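Side-chain contacts in agmatine N-acetyltransferase (Drosophila melanogaster, PDB 7CIW), which probably transfers the acetyl group of acetyl-CoA to agmatine, and is held here with both products, N-acetylagmatine and coenzyme A: residues A[9-14]-A[144-149]; A[73-78]-A[148-153]; A[86-91]-A[102-107]; A[107-112]-A[184-189]. The protein carries 1 engineered substitution. One frame throughout, in Å; residues are numbered along the deposited sequence.

Contact 1 (A[9-14]-A[144-149])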
loop_
_atom_site.group_PDB
_atom_site.type_symbol
_atom_site.label_atom_id
_atom_site.label_comp_id
_atom_site.label_asym_id
_atom_site.label_seq_id
_atom_site.Cartn_x
_atom_site.Cartn_y
_atom_site.Cartn_z
ATOM N N ILE A 9 14.953 12.872 -11.702
ATOM C CA ILE A 9 14.094 11.777 -11.272
ATOM C C ILE A 9 13.098 11.472 -12.380
ATOM O O ILE A 9 12.437 12.377 -12.900
ATOM C CB ILE A 9 13.383 12.086 -9.946
ATOM C CG1 ILE A 9 14.419 12.326 -8.849
ATOM C CG2 ILE A 9 12.496 10.916 -9.555
ATOM C CD1 ILE A 9 13.832 12.857 -7.576
ATOM N N VAL A 10 13.006 10.199 -12.742
ATOM C CA VAL A 10 12.117 9.714 -13.788
ATOM C C VAL A 10 11.229 8.650 -13.170
ATOM O O VAL A 10 11.709 7.815 -12.401
ATOM C CB VAL A 10 12.898 9.111 -14.976
ATOM C CG1 VAL A 10 11.951 8.797 -16.134
ATOM C CG2 VAL A 10 14.020 10.028 -15.404
ATOM N N VAL A 11 9.948 8.670 -13.511
ATOM C CA VAL A 11 9.026 7.627 -13.073
ATOM C C VAL A 11 8.915 6.578 -14.176
ATOM O O VAL A 11 8.739 6.913 -15.356
ATOM C CB VAL A 11 7.652 8.218 -12.713
ATOM C CG1 VAL A 11 6.624 7.116 -12.517
ATOM C CG2 VAL A 11 7.771 9.052 -11.457
ATOM N N ARG A 12 9.054 5.310 -13.801
ATOM C CA ARG A 12 8.978 4.201 -14.742
ATOM C C ARG A 12 8.055 3.128 -14.192
ATOM O O ARG A 12 7.871 2.993 -12.983
ATOM C CB ARG A 12 10.353 3.566 -15.012
ATOM C CG ARG A 12 11.431 4.538 -15.432
ATOM C CD ARG A 12 11.329 4.850 -16.914
ATOM N NE ARG A 12 11.474 3.666 -17.764
ATOM C CZ ARG A 12 12.641 3.105 -18.081
ATOM N NH1 ARG A 12 13.774 3.622 -17.623
ATOM N NH2 ARG A 12 12.673 2.028 -18.858
ATOM N N GLN A 13 7.504 2.338 -15.103
ATOM C CA GLN A 13 6.747 1.160 -14.715
ATOM C C GLN A 13 7.706 0.031 -14.371
ATOM O O GLN A 13 8.701 -0.190 -15.068
ATOM C CB GLN A 13 5.818 0.744 -15.852
ATOM C CG GLN A 13 4.885 -0.405 -15.550
ATOM C CD GLN A 13 4.078 -0.777 -16.778
ATOM O OE1 GLN A 13 4.600 -1.377 -17.712
ATOM N NE2 GLN A 13 2.811 -0.392 -16.795
ATOM N N VAL A 14 7.410 -0.682 -13.282
ATOM C CA VAL A 14 8.195 -1.857 -12.928
ATOM C C VAL A 14 7.885 -2.973 -13.915
ATOM O O VAL A 14 6.720 -3.347 -14.107
ATOM C CB VAL A 14 7.898 -2.300 -11.490
ATOM C CG1 VAL A 14 8.738 -3.522 -11.121
ATOM C CG2 VAL A 14 8.156 -1.159 -10.522
ATOM N N GLY A 144 3.392 11.839 -3.720
ATOM C CA GLY A 144 2.240 12.340 -4.450
ATOM C C GLY A 144 2.354 12.113 -5.944
ATOM O O GLY A 144 1.365 11.795 -6.610
ATOM N N ARG A 145 3.557 12.279 -6.494
ATOM C CA ARG A 145 3.731 12.040 -7.922
ATOM C C ARG A 145 3.444 10.589 -8.281
ATOM O O ARG A 145 2.783 10.314 -9.288
ATOM C CB ARG A 145 5.142 12.436 -8.354
ATOM C CG ARG A 145 5.384 13.938 -8.325
ATOM C CD ARG A 145 5.214 14.544 -9.700
ATOM N NE ARG A 145 3.926 14.168 -10.268
ATOM C CZ ARG A 145 2.893 14.989 -10.381
ATOM N NH1 ARG A 145 3.002 16.248 -9.979
ATOM N NH2 ARG A 145 1.751 14.547 -10.894
ATOM N N LEU A 146 3.914 9.642 -7.459
ATOM C CA LEU A 146 3.622 8.237 -7.728
ATOM C C LEU A 146 2.133 7.929 -7.574
ATOM O O LEU A 146 1.573 7.182 -8.383
ATOM C CB LEU A 146 4.460 7.336 -6.816
ATOM C CG LEU A 146 5.947 7.345 -7.170
ATOM C CD1 LEU A 146 6.737 6.563 -6.145
ATOM C CD2 LEU A 146 6.150 6.757 -8.543
ATOM N N MET A 147 1.472 8.487 -6.548
ATOM C CA MET A 147 0.026 8.292 -6.417
ATOM C C MET A 147 -0.730 8.864 -7.613
ATOM O O MET A 147 -1.708 8.267 -8.082
ATOM C CB MET A 147 -0.482 8.921 -5.112
ATOM C CG MET A 147 0.051 8.230 -3.857
ATOM S SD MET A 147 -0.530 6.546 -3.653
ATOM C CE MET A 147 -2.277 6.786 -3.305
ATOM N N GLU A 148 -0.295 10.016 -8.133
ATOM C CA GLU A 148 -0.937 10.548 -9.330
ATOM C C GLU A 148 -0.720 9.626 -10.524
ATOM O O GLU A 148 -1.620 9.445 -11.354
ATOM C CB GLU A 148 -0.415 11.952 -9.623
ATOM C CG GLU A 148 -0.839 12.970 -8.563
ATOM C CD GLU A 148 -2.233 13.530 -8.809
ATOM O OE1 GLU A 148 -2.937 13.015 -9.705
ATOM O OE2 GLU A 148 -2.629 14.486 -8.104
ATOM N N THR A 149 0.465 9.023 -10.618
ATOM C CA THR A 149 0.722 8.076 -11.702
ATOM C C THR A 149 -0.213 6.884 -11.615
ATOM O O THR A 149 -0.733 6.411 -12.635
ATOM C CB THR A 149 2.185 7.625 -11.658
ATOM O OG1 THR A 149 3.026 8.782 -11.733
ATOM C CG2 THR A 149 2.505 6.679 -12.812
#

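Contact 2 (A[73-78]-A[148-153])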
loop_
_atom_site.group_PDB
_atom_site.type_symbol
_atom_site.label_atom_id
_atom_site.label_comp_id
_atom_site.label_asym_id
_atom_site.label_seq_id
_atom_site.Cartn_x
_atom_site.Cartn_y
_atom_site.Cartn_z
ATOM N N ALA A 73 11.955 5.795 -4.919
ATOM C CA ALA A 73 10.581 5.769 -4.441
ATOM C C ALA A 73 9.840 4.694 -5.225
ATOM O O ALA A 73 10.222 4.358 -6.347
ATOM C CB ALA A 73 9.897 7.134 -4.599
ATOM N N ALA A 74 8.778 4.159 -4.634
ATOM C CA ALA A 74 8.040 3.101 -5.307
ATOM C C ALA A 74 6.597 3.079 -4.836
ATOM O O ALA A 74 6.301 3.408 -3.685
ATOM C CB ALA A 74 8.669 1.721 -5.054
ATOM N N VAL A 75 5.706 2.653 -5.731
ATOM C CA VAL A 75 4.308 2.410 -5.390
ATOM C C VAL A 75 3.885 1.075 -5.989
ATOM O O VAL A 75 4.270 0.729 -7.111
ATOM C CB VAL A 75 3.407 3.581 -5.860
ATOM C CG1 VAL A 75 3.424 3.727 -7.399
ATOM C CG2 VAL A 75 1.974 3.452 -5.296
ATOM N N VAL A 76 3.152 0.293 -5.210
ATOM C CA VAL A 76 2.652 -1.006 -5.638
ATOM C C VAL A 76 1.141 -0.946 -5.534
ATOM O O VAL A 76 0.608 -0.622 -4.467
ATOM C CB VAL A 76 3.222 -2.147 -4.779
ATOM C CG1 VAL A 76 2.535 -3.467 -5.116
ATOM C CG2 VAL A 76 4.725 -2.259 -4.966
ATOM N N ALA A 77 0.451 -1.228 -6.633
ATOM C CA ALA A 77 -1.005 -1.174 -6.645
ATOM C C ALA A 77 -1.532 -2.366 -7.427
ATOM O O ALA A 77 -0.832 -2.948 -8.258
ATOM C CB ALA A 77 -1.514 0.140 -7.249
ATOM N N GLY A 78 -2.775 -2.744 -7.141
ATOM C CA GLY A 78 -3.420 -3.796 -7.891
ATOM C C GLY A 78 -4.929 -3.749 -7.785
ATOM O O GLY A 78 -5.493 -3.064 -6.929
ATOM N N GLU A 148 -0.295 10.016 -8.133
ATOM C CA GLU A 148 -0.937 10.548 -9.330
ATOM C C GLU A 148 -0.720 9.626 -10.524
ATOM O O GLU A 148 -1.620 9.445 -11.354
ATOM C CB GLU A 148 -0.415 11.952 -9.623
ATOM C CG GLU A 148 -0.839 12.970 -8.563
ATOM C CD GLU A 148 -2.233 13.530 -8.809
ATOM O OE1 GLU A 148 -2.937 13.015 -9.705
ATOM O OE2 GLU A 148 -2.629 14.486 -8.104
ATOM N N THR A 149 0.465 9.023 -10.618
ATOM C CA THR A 149 0.722 8.076 -11.702
ATOM C C THR A 149 -0.213 6.884 -11.615
ATOM O O THR A 149 -0.733 6.411 -12.635
ATOM C CB THR A 149 2.185 7.625 -11.658
ATOM O OG1 THR A 149 3.026 8.782 -11.733
ATOM C CG2 THR A 149 2.505 6.679 -12.812
ATOM N N VAL A 150 -0.441 6.385 -10.397
ATOM C CA VAL A 150 -1.375 5.281 -10.204
ATOM C C VAL A 150 -2.783 5.696 -10.603
ATOM O O VAL A 150 -3.506 4.931 -11.251
ATOM C CB VAL A 150 -1.325 4.794 -8.748
ATOM C CG1 VAL A 150 -2.478 3.813 -8.473
ATOM C CG2 VAL A 150 0.030 4.156 -8.484
ATOM N N ALA A 151 -3.211 6.902 -10.198
ATOM C CA ALA A 151 -4.552 7.344 -10.561
ATOM C C ALA A 151 -4.743 7.374 -12.070
ATOM O O ALA A 151 -5.809 6.998 -12.569
ATOM C CB ALA A 151 -4.846 8.728 -9.974
ATOM N N GLN A 152 -3.740 7.846 -12.815
ATOM C CA GLN A 152 -3.877 7.888 -14.270
ATOM C C GLN A 152 -3.917 6.486 -14.857
ATOM O O GLN A 152 -4.673 6.220 -15.801
ATOM C CB GLN A 152 -2.734 8.686 -14.903
ATOM C CG GLN A 152 -2.890 8.833 -16.417
ATOM C CD GLN A 152 -4.174 9.554 -16.796
ATOM O OE1 GLN A 152 -4.440 10.646 -16.304
ATOM N NE2 GLN A 152 -4.979 8.943 -17.670
ATOM N N ARG A 153 -3.114 5.577 -14.308
ATOM C CA ARG A 153 -3.168 4.191 -14.749
ATOM C C ARG A 153 -4.538 3.594 -14.466
ATOM O O ARG A 153 -5.078 2.826 -15.276
ATOM C CB ARG A 153 -2.057 3.400 -14.059
ATOM C CG ARG A 153 -2.080 1.901 -14.274
ATOM C CD ARG A 153 -1.846 1.530 -15.720
ATOM N NE ARG A 153 -1.573 0.100 -15.847
ATOM C CZ ARG A 153 -1.631 -0.572 -16.987
ATOM N NH1 ARG A 153 -1.955 0.059 -18.107
ATOM N NH2 ARG A 153 -1.375 -1.875 -17.003
#

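Contact 3 (A[86-91]-A[102-107])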
loop_
_atom_site.group_PDB
_atom_site.type_symbol
_atom_site.label_atom_id
_atom_site.label_comp_id
_atom_site.label_asym_id
_atom_site.label_seq_id
_atom_site.Cartn_x
_atom_site.Cartn_y
_atom_site.Cartn_z
ATOM N N GLU A 86 -14.059 -11.323 1.062
ATOM C CA GLU A 86 -14.011 -12.762 1.286
ATOM C C GLU A 86 -12.629 -13.319 0.983
ATOM O O GLU A 86 -12.105 -14.157 1.729
ATOM C CB GLU A 86 -15.066 -13.449 0.420
ATOM C CG GLU A 86 -16.505 -13.166 0.866
ATOM C CD GLU A 86 -16.939 -11.703 0.706
ATOM O OE1 GLU A 86 -16.487 -11.014 -0.246
ATOM O OE2 GLU A 86 -17.732 -11.234 1.555
ATOM N N HIS A 87 -12.026 -12.864 -0.116
ATOM C CA HIS A 87 -10.691 -13.313 -0.483
ATOM C C HIS A 87 -9.668 -12.984 0.600
ATOM O O HIS A 87 -8.870 -13.839 1.002
ATOM C CB HIS A 87 -10.291 -12.672 -1.817
ATOM C CG HIS A 87 -8.898 -13.002 -2.249
ATOM N ND1 HIS A 87 -8.036 -12.059 -2.765
ATOM C CD2 HIS A 87 -8.215 -14.170 -2.237
ATOM C CE1 HIS A 87 -6.883 -12.634 -3.058
ATOM N NE2 HIS A 87 -6.965 -13.914 -2.743
ATOM N N MET A 88 -9.669 -11.744 1.089
ATOM C CA MET A 88 -8.682 -11.380 2.100
ATOM C C MET A 88 -8.918 -12.118 3.406
ATOM O O MET A 88 -7.955 -12.411 4.122
ATOM C CB MET A 88 -8.684 -9.874 2.345
ATOM C CG MET A 88 -8.058 -9.101 1.215
ATOM S SD MET A 88 -7.273 -7.569 1.731
ATOM C CE MET A 88 -6.174 -8.171 3.007
ATOM N N ALA A 89 -10.178 -12.408 3.738
ATOM C CA ALA A 89 -10.440 -13.161 4.958
ATOM C C ALA A 89 -9.841 -14.554 4.855
ATOM O O ALA A 89 -9.206 -15.038 5.799
ATOM C CB ALA A 89 -11.941 -13.225 5.230
ATOM N N GLU A 90 -9.999 -15.193 3.694
ATOM C CA GLU A 90 -9.426 -16.517 3.478
ATOM C C GLU A 90 -7.901 -16.473 3.478
ATOM O O GLU A 90 -7.250 -17.393 3.987
ATOM C CB GLU A 90 -9.954 -17.094 2.164
ATOM C CG GLU A 90 -11.336 -17.702 2.283
ATOM C CD GLU A 90 -12.178 -17.521 1.038
ATOM O OE1 GLU A 90 -13.414 -17.673 1.134
ATOM O OE2 GLU A 90 -11.606 -17.230 -0.037
ATOM N N GLU A 91 -7.312 -15.410 2.926
ATOM C CA GLU A 91 -5.855 -15.295 2.921
ATOM C C GLU A 91 -5.312 -15.065 4.328
ATOM O O GLU A 91 -4.259 -15.605 4.692
ATOM C CB GLU A 91 -5.423 -14.164 1.985
ATOM C CG GLU A 91 -5.553 -14.489 0.498
ATOM C CD GLU A 91 -4.546 -15.534 0.029
ATOM O OE1 GLU A 91 -3.324 -15.279 0.115
ATOM O OE2 GLU A 91 -4.984 -16.612 -0.429
ATOM N N SER A 102 -0.542 -11.836 10.889
ATOM C CA SER A 102 -0.975 -10.716 11.722
ATOM C C SER A 102 -1.272 -9.480 10.877
ATOM O O SER A 102 -2.281 -8.793 11.088
ATOM C CB SER A 102 0.095 -10.396 12.768
ATOM O OG SER A 102 0.226 -11.445 13.706
ATOM N N ILE A 103 -0.402 -9.194 9.909
ATOM C CA ILE A 103 -0.618 -8.048 9.032
ATOM C C ILE A 103 -1.880 -8.258 8.197
ATOM O O ILE A 103 -2.729 -7.364 8.077
ATOM C CB ILE A 103 0.632 -7.821 8.158
ATOM C CG1 ILE A 103 1.831 -7.447 9.045
ATOM C CG2 ILE A 103 0.368 -6.786 7.059
ATOM C CD1 ILE A 103 3.144 -7.237 8.298
ATOM N N LEU A 104 -2.042 -9.457 7.634
ATOM C CA LEU A 104 -3.232 -9.742 6.837
ATOM C C LEU A 104 -4.506 -9.685 7.668
ATOM O O LEU A 104 -5.553 -9.272 7.162
ATOM C CB LEU A 104 -3.118 -11.111 6.179
ATOM C CG LEU A 104 -2.439 -11.122 4.812
ATOM C CD1 LEU A 104 -2.260 -12.558 4.360
ATOM C CD2 LEU A 104 -3.237 -10.321 3.792
ATOM N N HIS A 105 -4.453 -10.091 8.938
ATOM C CA HIS A 105 -5.686 -10.032 9.721
ATOM C C HIS A 105 -6.136 -8.589 9.938
ATOM O O HIS A 105 -7.338 -8.297 9.883
ATOM C CB HIS A 105 -5.518 -10.776 11.043
ATOM C CG HIS A 105 -5.895 -12.223 10.958
ATOM N ND1 HIS A 105 -4.980 -13.220 10.691
ATOM C CD2 HIS A 105 -7.096 -12.840 11.076
ATOM C CE1 HIS A 105 -5.597 -14.389 10.672
ATOM N NE2 HIS A 105 -6.882 -14.186 10.899
ATOM N N LEU A 106 -5.192 -7.658 10.122
ATOM C CA LEU A 106 -5.582 -6.251 10.190
ATOM C C LEU A 106 -6.089 -5.761 8.836
ATOM O O LEU A 106 -7.159 -5.146 8.747
ATOM C CB LEU A 106 -4.417 -5.384 10.671
ATOM C CG LEU A 106 -4.833 -3.912 10.787
ATOM C CD1 LEU A 106 -4.431 -3.327 12.123
ATOM C CD2 LEU A 106 -4.334 -3.037 9.623
ATOM N N LEU A 107 -5.342 -6.035 7.766
ATOM C CA LEU A 107 -5.757 -5.553 6.450
ATOM C C LEU A 107 -7.108 -6.129 6.045
ATOM O O LEU A 107 -7.914 -5.458 5.380
ATOM C CB LEU A 107 -4.686 -5.901 5.418
ATOM C CG LEU A 107 -3.386 -5.107 5.560
ATOM C CD1 LEU A 107 -2.342 -5.594 4.554
ATOM C CD2 LEU A 107 -3.636 -3.616 5.394
#

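Contact 4 (A[107-112]-A[184-189])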
loop_
_atom_site.group_PDB
_atom_site.type_symbol
_atom_site.label_atom_id
_atom_site.label_comp_id
_atom_site.label_asym_id
_atom_site.label_seq_id
_atom_site.Cartn_x
_atom_site.Cartn_y
_atom_site.Cartn_z
ATOM N N LEU A 107 -5.342 -6.035 7.766
ATOM C CA LEU A 107 -5.757 -5.553 6.450
ATOM C C LEU A 107 -7.108 -6.129 6.045
ATOM O O LEU A 107 -7.914 -5.458 5.380
ATOM C CB LEU A 107 -4.686 -5.901 5.418
ATOM C CG LEU A 107 -3.386 -5.107 5.560
ATOM C CD1 LEU A 107 -2.342 -5.594 4.554
ATOM C CD2 LEU A 107 -3.636 -3.616 5.394
ATOM N N SER A 108 -7.381 -7.371 6.437
ATOM C CA SER A 108 -8.656 -7.983 6.085
ATOM C C SER A 108 -9.796 -7.367 6.883
ATOM O O SER A 108 -10.890 -7.162 6.348
ATOM C CB SER A 108 -8.588 -9.496 6.311
ATOM O OG SER A 108 -9.855 -10.120 6.166
ATOM N N ALA A 109 -9.564 -7.071 8.167
ATOM C CA ALA A 109 -10.577 -6.352 8.931
ATOM C C ALA A 109 -10.927 -5.027 8.263
ATOM O O ALA A 109 -12.102 -4.654 8.188
ATOM C CB ALA A 109 -10.106 -6.122 10.368
ATOM N N VAL A 110 -9.919 -4.319 7.747
ATOM C CA VAL A 110 -10.160 -3.038 7.088
ATOM C C VAL A 110 -10.904 -3.230 5.767
ATOM O O VAL A 110 -11.801 -2.452 5.425
ATOM C CB VAL A 110 -8.819 -2.308 6.886
ATOM C CG1 VAL A 110 -9.010 -1.075 6.041
ATOM C CG2 VAL A 110 -8.197 -1.971 8.251
ATOM N N GLU A 111 -10.539 -4.253 4.994
ATOM C CA GLU A 111 -11.223 -4.491 3.725
ATOM C C GLU A 111 -12.694 -4.825 3.950
ATOM O O GLU A 111 -13.569 -4.355 3.216
ATOM C CB GLU A 111 -10.523 -5.612 2.955
ATOM C CG GLU A 111 -11.253 -6.066 1.697
ATOM C CD GLU A 111 -11.161 -5.043 0.577
ATOM O OE1 GLU A 111 -10.102 -4.391 0.472
ATOM O OE2 GLU A 111 -12.153 -4.870 -0.169
ATOM N N THR A 112 -12.989 -5.618 4.981
ATOM C CA THR A 112 -14.380 -5.930 5.294
ATOM C C THR A 112 -15.143 -4.676 5.696
ATOM O O THR A 112 -16.301 -4.492 5.302
ATOM C CB THR A 112 -14.440 -6.962 6.417
ATOM O OG1 THR A 112 -13.946 -8.214 5.933
ATOM C CG2 THR A 112 -15.870 -7.131 6.913
ATOM N N ASN A 184 -12.668 5.366 6.571
ATOM C CA ASN A 184 -12.603 4.411 7.678
ATOM C C ASN A 184 -11.376 4.667 8.536
ATOM O O ASN A 184 -10.300 4.947 8.014
ATOM C CB ASN A 184 -12.559 2.960 7.179
ATOM C CG ASN A 184 -12.896 1.951 8.278
ATOM O OD1 ASN A 184 -14.043 1.844 8.693
ATOM N ND2 ASN A 184 -11.895 1.204 8.736
ATOM N N THR A 185 -11.540 4.501 9.851
ATOM C CA THR A 185 -10.453 4.599 10.811
ATOM C C THR A 185 -10.523 3.401 11.746
ATOM O O THR A 185 -11.582 3.107 12.311
ATOM C CB THR A 185 -10.526 5.901 11.623
ATOM O OG1 THR A 185 -10.555 7.029 10.730
ATOM C CG2 THR A 185 -9.345 6.022 12.568
ATOM N N LEU A 186 -9.407 2.705 11.889
ATOM C CA LEU A 186 -9.297 1.617 12.853
ATOM C C LEU A 186 -8.069 1.877 13.705
ATOM O O LEU A 186 -6.948 1.872 13.192
ATOM C CB LEU A 186 -9.201 0.263 12.150
ATOM C CG LEU A 186 -8.929 -0.973 13.007
ATOM C CD1 LEU A 186 -9.929 -1.062 14.147
ATOM C CD2 LEU A 186 -8.980 -2.217 12.114
ATOM N N ARG A 187 -8.274 2.097 15.007
ATOM C CA ARG A 187 -7.162 2.340 15.913
ATOM C C ARG A 187 -6.451 1.042 16.253
ATOM O O ARG A 187 -7.090 0.018 16.507
ATOM C CB ARG A 187 -7.644 2.999 17.203
ATOM C CG ARG A 187 -8.315 4.337 16.989
ATOM C CD ARG A 187 -8.523 5.035 18.331
ATOM N NE ARG A 187 -7.610 6.167 18.479
ATOM C CZ ARG A 187 -6.499 6.150 19.211
ATOM N NH1 ARG A 187 -6.151 5.058 19.879
ATOM N NH2 ARG A 187 -5.729 7.228 19.274
ATOM N N TYR A 188 -5.119 1.098 16.285
ATOM C CA TYR A 188 -4.354 -0.128 16.489
ATOM C C TYR A 188 -4.612 -0.733 17.857
ATOM O O TYR A 188 -4.619 -1.962 17.991
ATOM C CB TYR A 188 -2.858 0.131 16.308
ATOM C CG TYR A 188 -2.517 0.557 14.898
ATOM C CD1 TYR A 188 -2.814 -0.259 13.822
ATOM C CD2 TYR A 188 -1.923 1.779 14.650
ATOM C CE1 TYR A 188 -2.513 0.124 12.538
ATOM C CE2 TYR A 188 -1.614 2.172 13.359
ATOM C CZ TYR A 188 -1.921 1.336 12.311
ATOM O OH TYR A 188 -1.618 1.711 11.020
ATOM N N VAL A 189 -4.836 0.100 18.879
ATOM C CA VAL A 189 -5.103 -0.452 20.209
ATOM C C VAL A 189 -6.425 -1.210 20.266
ATOM O O VAL A 189 -6.637 -2.005 21.192
ATOM C CB VAL A 189 -5.114 0.643 21.289
ATOM C CG1 VAL A 189 -3.745 1.274 21.427
ATOM C CG2 VAL A 189 -6.170 1.692 20.989
#

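Contact 1 (A[9-14]-A[144-149])
Val11, on strand 10-13, and Leu146, on helix 142-156, bring their CA atoms to 7.6 Å, the nearest backbone approach between residues 9-14 and 144-149. The spacing is that of a helix laid on a sheet, and the contact is made wholly by side chains. Val11 turns its side chain toward the helix, and both of its methyl groups reach Leu146 CD2, with CG1 at 4.0 Å from that atom. The leucine lies with its CB less directly aimed at the strand, but its end swings nearer. Beside it, Val11 CG1 meets the hydroxyl of Thr149 tip to tip, 4.0 Å from OG1. That hydroxyl sits anti to the carbonyl carbon of its own residue (chi1 -57°), and this torsion folds it back along the helix to donate to Arg145 O at 2.9 Å. The carbonyl is thereby gripped twice, since Thr149 N also donates to it, from the opposite face of its plane. Lys3, on the edge strand 2-4, adds a second hydrogen bond to Thr149 OG1 through its NZ. Replacing Thr149 by an alanine would remove the hydroxyl and is likely to leave Lys3 NZ without this acceptor and Val11 CG1 with a gap beside it. The contact is therefore apolar in character, with one buried hydroxyl that can lie against a valine methyl because its hydrogen-bonding needs are met by Arg145 O and Lys3 NZ.

Contact 2 (A[73-78]-A[148-153])
Val150 carries the meeting of residues 148-153 with strand residues 73-78, resting its two methyl groups on Val75 and Ala77. The setting belongs to the GNAT acetyltransferase fold: helix 142-156 follows Gly139 and Asn141 of the CoA site, has a third CoA-binding residue, Gly143, in its first turn, and lies over the mixed sheet, across strand 70-80. Along the helix segment, Thr149, second in order, inclines toward the sheet, but its side chain settles on Phe63 of the adjacent strand 62-67. At Val150 the helix comes closest, its CA lying 7.4 Å from that of Ala77. One branch, CG1, stands anti to the backbone N (chi1 170°) and touches Ala77 CB at 4.0 Å. The other points the other way along the strand and presses on the fork of Val75: Val150 CG2 lies 3.6 Å from Val75 CG1 and slightly farther from Val75 CG2. Val75 can offer both methyls because its CG1 lies between its own backbone N and carbonyl carbon (chi1 63°), which spreads the fork under the helix. Leu126, from strand 125-133, also packs on Val150, while Val75 has Leu131 of that strand, a residue of the CoA site, as a further neighbour. The small Ala77 side chain is consistent with the close approach here. One turn on, Arg153 leaves the apolar patch and extends its side chain past Thr61, where NH2 makes a hydrogen bond to Phe59 O.

Contact 3 (A[86-91]-A[102-107])
Met88 reaches from helix 84-95 across to Leu104 and Leu107 of helix 99-114, and its terminal methyl does the touching. The two helices form a helical hairpin: the segments 86-91 and 102-107 run nearly antiparallel, at 156° between their directions, with axes 8.8 Å apart at the closest point. On the first helix, Met88 is bent at its last torsion (chi3 54°), which lays CE between the two leucines. There CE comes to 3.6 Å from Leu107 CB, beside the helix backbone, and to 3.7 Å from Leu104 CD2 at the end of that side chain. Farther along the same helix, Glu91 takes part through its inner atoms. Leu104 CD1 lies 3.7 Å from Glu91 O and also comes up to Glu91 CB, so a leucine branch fits against the main chain where the CA atoms of the two residues are 7.3 Å apart. The carboxylate of Glu91 takes another course and forms a salt bridge with Lys94 through OE2. Ala92 and Tyr95, farther along helix 84-95, continue the packing on Leu104. Helix 99-114 also borders the bound N-acetylagmatine: Ile103 touches it, and the nearest atoms of the Leu107 side chain and the ligand are about 4 Å apart. The hairpin is thus closed by van der Waals contact of methyl and methylene groups, with a helix carbonyl brought against a leucine methyl and the acidic group engaged away from the apolar seam.

Contact 4 (A[107-112]-A[184-189])
A single leucine methyl makes this helix-on-sheet contact, in which helix 99-114 packs against strand 181-187, the outermost strand at one side of the mixed sheet. Leu186 points from the strand toward the helix, and its CD2 lies 3.9 Å from Val110 CG2, the two side chains lying askew to each other. A looser touch joins the same CD2 to Ala109 CB at 4.4 Å, so the methyl sits against two successive residues of the helix. In Leu186, CG stands anti to the backbone N (chi1 174°), and from there CD2 is the branch that meets the helix. Val110 instead meets it with the methyl that stands anti to its own carbonyl carbon. The nearest CA atoms, those of Val110 and Leu186, are 7.5 Å apart. In the GNAT fold of this enzyme, strand 181-187 pairs antiparallel with 208-215, and Val209 and Thr211 of that neighbour extend the surface on which Val110 rests, with Asp165 of the CoA site also beside it. On the strand, Asn184 likewise faces the helix, where its side chain touches Ala113 and Thr114, beyond the segment 107-112. The chain then turns into a short 3-10 segment, where Tyr188 packs on Leu106 and its hydroxyl is hydrogen-bonded to the backbone carbonyl of Thr167, a residue that binds CoA.

How the contacts relate
The four contacts fall into two pairs on opposite sides of the chain's centre. Contacts 1 and 2, with centres 6 Å apart, share helix 142-156 and fix it to strands 10-13 and 70-80 of one sheet; Leu146 CD1 joins them, 3.6 Å from Ala73 CB. Contacts 3 and 4, with centres 11 Å apart, share Leu107 and helix 99-114, which packs on helix 84-95 and on the outermost strand 181-187. The centres of contacts in different pairs are 22 to 28 Å apart. Along the chain contact 3 is nested inside the loops closed by contacts 1 and 2, whereas contact 4 crosses both, so helices from different parts of the sequence are packed on the one GNAT sheet.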